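Local coordinates for spindle pole body component (Chaetomium thermophilum, PDB 6L82), which probably binds gamma-tubulin and microtubule minus ends as the GCP5 subunit of the gamma-tubulin ring complex, represented here by its N-terminal helical piece, at residues Thr53-Leu62 against Pro97-Glu105. Residues are numbered along the deposited sequence; the frame is centred on the assembly and turned at random.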
loop_
_atom_site.group_PDB
_atom_site.type_symbol
_atom_site.label_atom_id
_atom_site.label_comp_id
_atom_site.label_asym_id
_atom_site.label_seq_id
_atom_site.Cartn_x
_atom_site.Cartn_y
_atom_site.Cartn_z
ATOM N N THR A 53 -7.031 -12.345 -2.177
ATOM C CA THR A 53 -7.993 -11.500 -1.490
ATOM C C THR A 53 -9.410 -11.892 -1.875
ATOM O O THR A 53 -9.704 -12.178 -3.040
ATOM C CB THR A 53 -7.785 -10.015 -1.785
ATOM O OG1 THR A 53 -8.625 -9.616 -2.872
ATOM C CG2 THR A 53 -6.346 -9.710 -2.094
ATOM N N ASN A 54 -10.284 -11.882 -0.875
ATOM C CA ASN A 54 -11.686 -12.260 -1.007
ATOM C C ASN A 54 -12.492 -10.972 -1.167
ATOM O O ASN A 54 -12.570 -10.164 -0.235
ATOM C CB ASN A 54 -12.088 -13.076 0.226
ATOM C CG ASN A 54 -13.578 -13.327 0.344
ATOM O OD1 ASN A 54 -14.405 -12.857 -0.447
ATOM N ND2 ASN A 54 -13.929 -14.105 1.357
ATOM N N GLN A 55 -13.075 -10.777 -2.356
ATOM C CA GLN A 55 -13.723 -9.502 -2.668
ATOM C C GLN A 55 -14.968 -9.273 -1.816
ATOM O O GLN A 55 -15.307 -8.123 -1.507
ATOM C CB GLN A 55 -14.082 -9.437 -4.154
ATOM C CG GLN A 55 -14.444 -8.041 -4.620
ATOM C CD GLN A 55 -14.790 -7.975 -6.103
ATOM O OE1 GLN A 55 -14.882 -9.000 -6.782
ATOM N NE2 GLN A 55 -14.967 -6.758 -6.613
ATOM N N PHE A 56 -15.667 -10.340 -1.435
ATOM C CA PHE A 56 -16.794 -10.158 -0.530
ATOM C C PHE A 56 -16.326 -9.595 0.805
ATOM O O PHE A 56 -16.948 -8.677 1.352
ATOM C CB PHE A 56 -17.547 -11.466 -0.323
ATOM C CG PHE A 56 -18.578 -11.376 0.764
ATOM C CD1 PHE A 56 -19.706 -10.575 0.599
ATOM C CD2 PHE A 56 -18.410 -12.055 1.964
ATOM C CE1 PHE A 56 -20.654 -10.473 1.602
ATOM C CE2 PHE A 56 -19.355 -11.954 2.972
ATOM C CZ PHE A 56 -20.477 -11.163 2.788
ATOM N N GLU A 57 -15.201 -10.103 1.321
ATOM C CA GLU A 57 -14.659 -9.592 2.579
ATOM C C GLU A 57 -14.297 -8.115 2.469
ATOM O O GLU A 57 -14.619 -7.320 3.365
ATOM C CB GLU A 57 -13.438 -10.418 2.995
ATOM C CG GLU A 57 -12.797 -10.020 4.330
ATOM C CD GLU A 57 -13.730 -10.195 5.534
ATOM O OE1 GLU A 57 -13.358 -9.744 6.639
ATOM O OE2 GLU A 57 -14.827 -10.780 5.385
ATOM N N VAL A 58 -13.613 -7.733 1.387
ATOM C CA VAL A 58 -13.255 -6.333 1.170
ATOM C C VAL A 58 -14.494 -5.450 1.246
ATOM O O VAL A 58 -14.492 -4.395 1.889
ATOM C CB VAL A 58 -12.537 -6.166 -0.182
ATOM C CG1 VAL A 58 -12.519 -4.700 -0.589
ATOM C CG2 VAL A 58 -11.109 -6.751 -0.139
ATOM N N GLN A 59 -15.574 -5.861 0.578
ATOM C CA GLN A 59 -16.760 -5.004 0.564
ATOM C C GLN A 59 -17.437 -4.999 1.923
ATOM O O GLN A 59 -17.960 -3.962 2.353
ATOM C CB GLN A 59 -17.749 -5.446 -0.522
ATOM C CG GLN A 59 -17.199 -5.364 -1.957
ATOM C CD GLN A 59 -17.015 -3.933 -2.472
ATOM O OE1 GLN A 59 -17.751 -3.017 -2.087
ATOM N NE2 GLN A 59 -16.027 -3.740 -3.358
ATOM N N ASP A 60 -17.414 -6.138 2.620
ATOM C CA ASP A 60 -17.972 -6.191 3.964
ATOM C C ASP A 60 -17.183 -5.301 4.917
ATOM O O ASP A 60 -17.772 -4.616 5.760
ATOM C CB ASP A 60 -18.003 -7.639 4.459
ATOM C CG ASP A 60 -18.754 -7.798 5.771
ATOM O OD1 ASP A 60 -20.000 -7.707 5.759
ATOM O OD2 ASP A 60 -18.100 -8.034 6.811
ATOM N N ARG A 61 -15.857 -5.261 4.785
ATOM C CA ARG A 61 -15.094 -4.383 5.668
ATOM C C ARG A 61 -15.333 -2.918 5.319
ATOM O O ARG A 61 -15.352 -2.056 6.204
ATOM C CB ARG A 61 -13.604 -4.712 5.605
ATOM C CG ARG A 61 -13.201 -6.032 6.264
ATOM C CD ARG A 61 -11.741 -6.441 5.901
ATOM N NE ARG A 61 -10.719 -5.625 6.567
ATOM C CZ ARG A 61 -9.403 -5.831 6.475
ATOM N NH1 ARG A 61 -8.921 -6.827 5.741
ATOM N NH2 ARG A 61 -8.560 -5.032 7.117
ATOM N N LEU A 62 -15.515 -2.611 4.035
ATOM C CA LEU A 62 -15.856 -1.244 3.671
ATOM C C LEU A 62 -17.261 -0.882 4.154
ATOM O O LEU A 62 -17.512 0.265 4.551
ATOM C CB LEU A 62 -15.727 -1.061 2.162
ATOM C CG LEU A 62 -14.315 -1.254 1.598
ATOM C CD1 LEU A 62 -14.366 -1.305 0.085
ATOM C CD2 LEU A 62 -13.390 -0.147 2.051
ATOM N N PRO A 97 -10.074 -5.012 -6.198
ATOM C CA PRO A 97 -10.235 -5.560 -4.832
ATOM C C PRO A 97 -8.930 -5.666 -4.071
ATOM O O PRO A 97 -8.901 -5.435 -2.849
ATOM C CB PRO A 97 -10.843 -6.952 -5.074
ATOM C CG PRO A 97 -11.410 -6.909 -6.444
ATOM C CD PRO A 97 -10.567 -5.950 -7.224
ATOM N N GLU A 98 -7.842 -6.025 -4.762
ATOM C CA GLU A 98 -6.551 -6.147 -4.090
ATOM C C GLU A 98 -6.084 -4.802 -3.571
ATOM O O GLU A 98 -5.537 -4.707 -2.467
ATOM C CB GLU A 98 -5.499 -6.723 -5.040
ATOM C CG GLU A 98 -5.828 -8.064 -5.667
ATOM C CD GLU A 98 -4.610 -8.684 -6.360
ATOM O OE1 GLU A 98 -3.470 -8.478 -5.894
ATOM O OE2 GLU A 98 -4.791 -9.365 -7.384
ATOM N N LEU A 99 -6.275 -3.748 -4.363
ATOM C CA LEU A 99 -5.817 -2.430 -3.944
ATOM C C LEU A 99 -6.605 -1.940 -2.746
ATOM O O LEU A 99 -6.040 -1.324 -1.830
ATOM C CB LEU A 99 -5.928 -1.445 -5.105
ATOM C CG LEU A 99 -4.944 -1.774 -6.231
ATOM C CD1 LEU A 99 -5.294 -1.063 -7.545
ATOM C CD2 LEU A 99 -3.531 -1.418 -5.762
ATOM N N LEU A 100 -7.915 -2.195 -2.735
ATOM C CA LEU A 100 -8.703 -1.802 -1.578
ATOM C C LEU A 100 -8.309 -2.636 -0.373
ATOM O O LEU A 100 -8.232 -2.121 0.750
ATOM C CB LEU A 100 -10.202 -1.923 -1.869
ATOM C CG LEU A 100 -10.833 -1.172 -3.035
ATOM C CD1 LEU A 100 -12.205 -1.741 -3.449
ATOM C CD2 LEU A 100 -10.945 0.307 -2.669
ATOM N N HIS A 101 -8.031 -3.925 -0.594
ATOM C CA HIS A 101 -7.524 -4.771 0.483
ATOM C C HIS A 101 -6.275 -4.170 1.103
ATOM O O HIS A 101 -6.144 -4.119 2.334
ATOM C CB HIS A 101 -7.219 -6.170 -0.042
ATOM C CG HIS A 101 -6.872 -7.147 1.035
ATOM N ND1 HIS A 101 -6.492 -8.445 0.771
ATOM C CD2 HIS A 101 -6.838 -7.014 2.383
ATOM C CE1 HIS A 101 -6.262 -9.076 1.908
ATOM N NE2 HIS A 101 -6.472 -8.232 2.903
ATOM N N LEU A 102 -5.352 -3.706 0.260
ATOM C CA LEU A 102 -4.144 -3.042 0.739
ATOM C C LEU A 102 -4.488 -1.825 1.584
ATOM O O LEU A 102 -3.901 -1.624 2.656
ATOM C CB LEU A 102 -3.263 -2.633 -0.454
ATOM C CG LEU A 102 -2.069 -1.737 -0.113
ATOM C CD1 LEU A 102 -1.034 -2.507 0.710
ATOM C CD2 LEU A 102 -1.427 -1.141 -1.369
ATOM N N LEU A 103 -5.446 -1.003 1.126
ATOM C CA LEU A 103 -5.833 0.173 1.909
ATOM C C LEU A 103 -6.516 -0.233 3.211
ATOM O O LEU A 103 -6.249 0.360 4.264
ATOM C CB LEU A 103 -6.739 1.112 1.100
ATOM C CG LEU A 103 -6.191 1.575 -0.258
ATOM C CD1 LEU A 103 -7.160 2.519 -0.954
ATOM C CD2 LEU A 103 -4.797 2.215 -0.113
ATOM N N LEU A 104 -7.389 -1.245 3.165
ATOM C CA LEU A 104 -7.976 -1.759 4.404
ATOM C C LEU A 104 -6.893 -2.184 5.393
ATOM O O LEU A 104 -7.013 -1.930 6.597
ATOM C CB LEU A 104 -8.922 -2.923 4.108
ATOM C CG LEU A 104 -10.172 -2.557 3.320
ATOM C CD1 LEU A 104 -10.915 -3.782 2.844
ATOM C CD2 LEU A 104 -11.067 -1.734 4.220
ATOM N N GLU A 105 -5.810 -2.800 4.896
ATOM C CA GLU A 105 -4.742 -3.248 5.789
ATOM C C GLU A 105 -3.942 -2.085 6.360
ATOM O O GLU A 105 -3.368 -2.218 7.442
ATOM C CB GLU A 105 -3.806 -4.207 5.061
ATOM C CG GLU A 105 -4.420 -5.571 4.784
ATOM C CD GLU A 105 -4.871 -6.272 6.048
ATOM O OE1 GLU A 105 -6.051 -6.667 6.114
ATOM O OE2 GLU A 105 -4.044 -6.431 6.972
#
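Val58 is a knob in the hole formed by Pro97, Leu100, His101 and Leu104, its two methyls dividing the work. CG1, anti to the backbone N, reaches the apolar side and lies 3.8 Å from Leu100 CB, while CG2 turns to the carbonyl O of Pro97 and the CB of His101. One turn on, Leu62 continues the seam, its CD2 3.6 Å from Leu104 CD2. At the start of the helix, Gln55 runs its extended chain at a slant past the CB-CG side of Pro97, CD standing 3.6 Å from Pro97 CG, and Thr53 sets its methyl CG2 in the plane of the imidazole, at the ND1 edge of His101. Helix 55-71 and helix 96-106 thus pack within an all-helical N-terminal piece of GCP5, the axes of 55-62 and 97-105 being 9.6 Å apart at closest approach and inclined at 46°; helix 75-88 closes the apolar side, where Leu85 meets Leu62 and Leu88 meets Leu100. Toward the C-terminal end of 97-105, the contact illustrates how a long cationic side chain can be apolar along its stem and ionic at its end. Arg61 passes Leu104 with its CB and CD, bends at chi3, and brings one guanidinium face over Leu104 CB, which sits off toward the rim at NH2. NH1 and NH2 both donate hydrogen bonds to one oxygen in the guanidinium plane, forming a salt bridge: NH1 reaches Glu105 OE1 at 2.9 Å, nearly along the C-O bond, whereas NH2 meets Glu105 OE1 at 3.2 Å from above the carboxylate plane, the NH1 bond being the straighter (156° against 140°). A methionine in place of Arg61 would probably leave the Glu105 carboxylate without its charged mate, beside an acidic side chain of another protein's chain near OE2.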